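Local coordinates for protein serpin-12 (Manduca sexta, PDB 6CJ7) that is a serpin-family serine protease inhibitor that controls the prophenoloxidase activation system in the larval hemolymph of this moth, at residues F25-M28 with A29-S33. Sequence-based numbering, arbitrary orientation.
Sequences FKQM and ATEQS
Ala29 N donates to Phe25 O at 3.0 Å and Thr30 N to Lys26 O at 3.3 Å, i to i+4 bonds toward the C-terminal part of helix 19-31, while Glu31 N makes a weak, i+3 bond to Met28 O. Gln27 O accepts the hydroxyl of Thr30 as well as a weak bond from its N: OG1 lies 2.9 Å from Gln27 O, in the carbonyl plane and on a lone pair. Thr30 can do this because chi1 of 72° sets OG1 between its own N and carbonyl carbon, facing back along the helix, while CG2 rests against Lys26 O. One turn apart, Gln27 and Glu31 meet on the partly exposed flank. The glutamine leaves the backbone with CG anti to N and then bends at chi2 (62°), which carries NE2 over to Glu31 OE2; the approach is nearly straight, but 2.5 Å is so short that the exact distance is doubtful, and amide and carboxylate planes are turned 54° apart. OE2 also forms a salt bridge to Lys289 of helix 284-289, so a neutral amide and a cation share one oxygen. With an alanine here instead of Gln27, Glu31 OE2 would probably lose its amide donor and be left with Lys289. On the buried side, the compact methyl of Ala29 fits against Leu36 and Leu249, and the flexible thioether chain of Met28 packs on Val286. This division, apolar inward and polar outward, is that of an amphipathic helix in the serpin fold, and the salt bridge from Glu31 to Lys289, with Gln27 beside it, ties it to helix 284-289.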
loop_
_atom_site.group_PDB
_atom_site.type_symbol
_atom_site.label_atom_id
_atom_site.label_comp_id
_atom_site.label_asym_id
_atom_site.label_seq_id
_atom_site.Cartn_x
_atom_site.Cartn_y
_atom_site.Cartn_z
ATOM N N PHE A 25 -8.436 -0.041 -2.849
ATOM C CA PHE A 25 -7.937 1.299 -3.157
ATOM C C PHE A 25 -8.865 2.018 -4.123
ATOM O O PHE A 25 -9.189 3.194 -3.930
ATOM C CB PHE A 25 -6.524 1.212 -3.739
ATOM C CG PHE A 25 -5.952 2.555 -4.144
ATOM C CD1 PHE A 25 -5.352 3.385 -3.201
ATOM C CD2 PHE A 25 -6.025 2.983 -5.459
ATOM C CE1 PHE A 25 -4.829 4.634 -3.576
ATOM C CE2 PHE A 25 -5.513 4.240 -5.842
ATOM C CZ PHE A 25 -4.910 5.052 -4.899
ATOM N N LYS A 26 -9.309 1.323 -5.175
ATOM C CA LYS A 26 -10.189 1.960 -6.149
ATOM C C LYS A 26 -11.523 2.331 -5.523
ATOM O O LYS A 26 -12.086 3.387 -5.839
ATOM C CB LYS A 26 -10.391 1.047 -7.358
ATOM C CG LYS A 26 -9.135 0.916 -8.232
ATOM C CD LYS A 26 -9.464 0.287 -9.571
ATOM C CE LYS A 26 -8.226 0.190 -10.456
ATOM N NZ LYS A 26 -8.629 -0.168 -11.851
ATOM N N GLN A 27 -12.041 1.477 -4.635
ATOM C CA GLN A 27 -13.291 1.806 -3.951
ATOM C C GLN A 27 -13.135 3.066 -3.110
ATOM O O GLN A 27 -13.970 3.976 -3.180
ATOM C CB GLN A 27 -13.757 0.628 -3.090
ATOM C CG GLN A 27 -15.040 0.909 -2.292
ATOM C CD GLN A 27 -16.224 1.211 -3.187
ATOM O OE1 GLN A 27 -16.421 0.564 -4.215
ATOM N NE2 GLN A 27 -17.013 2.206 -2.808
ATOM N N MET A 28 -12.051 3.135 -2.345
ATOM C CA MET A 28 -11.780 4.298 -1.507
ATOM C C MET A 28 -11.630 5.577 -2.333
ATOM O O MET A 28 -11.967 6.664 -1.864
ATOM C CB MET A 28 -10.524 4.067 -0.664
ATOM C CG MET A 28 -10.629 2.897 0.300
ATOM S SD MET A 28 -9.088 2.580 1.181
ATOM C CE MET A 28 -9.256 3.697 2.570
ATOM N N ALA A 29 -11.126 5.449 -3.558
ATOM C CA ALA A 29 -10.938 6.606 -4.424
ATOM C C ALA A 29 -12.259 7.183 -4.929
ATOM O O ALA A 29 -12.346 8.387 -5.184
ATOM C CB ALA A 29 -10.031 6.228 -5.599
ATOM N N THR A 30 -13.296 6.355 -5.084
ATOM C CA THR A 30 -14.574 6.875 -5.552
ATOM C C THR A 30 -15.338 7.617 -4.468
ATOM O O THR A 30 -16.303 8.323 -4.789
ATOM C CB THR A 30 -15.470 5.751 -6.085
ATOM O OG1 THR A 30 -15.945 4.955 -4.989
ATOM C CG2 THR A 30 -14.724 4.873 -7.066
ATOM N N GLU A 31 -14.940 7.481 -3.202
ATOM C CA GLU A 31 -15.724 7.998 -2.086
ATOM C C GLU A 31 -15.174 9.282 -1.487
ATOM O O GLU A 31 -15.845 9.891 -0.645
ATOM C CB GLU A 31 -15.813 6.952 -0.977
ATOM C CG GLU A 31 -16.535 5.693 -1.375
ATOM C CD GLU A 31 -16.328 4.589 -0.370
ATOM O OE1 GLU A 31 -15.780 4.874 0.717
ATOM O OE2 GLU A 31 -16.706 3.441 -0.665
ATOM N N GLN A 32 -13.977 9.704 -1.879
ATOM C CA GLN A 32 -13.410 10.935 -1.361
ATOM C C GLN A 32 -12.491 11.514 -2.426
ATOM O O GLN A 32 -11.988 10.798 -3.293
ATOM C CB GLN A 32 -12.649 10.685 -0.052
ATOM C CG GLN A 32 -11.564 9.627 -0.183
ATOM C CD GLN A 32 -10.921 9.262 1.143
ATOM O OE1 GLN A 32 -9.849 9.766 1.488
ATOM N NE2 GLN A 32 -11.568 8.372 1.889
ATOM N N SER A 33 -12.308 12.826 -2.376
ATOM C CA SER A 33 -11.337 13.501 -3.214
ATOM C C SER A 33 -10.051 13.694 -2.418
ATOM O O SER A 33 -9.914 13.232 -1.283
ATOM C CB SER A 33 -11.895 14.831 -3.713
ATOM O OG SER A 33 -12.246 15.660 -2.622
#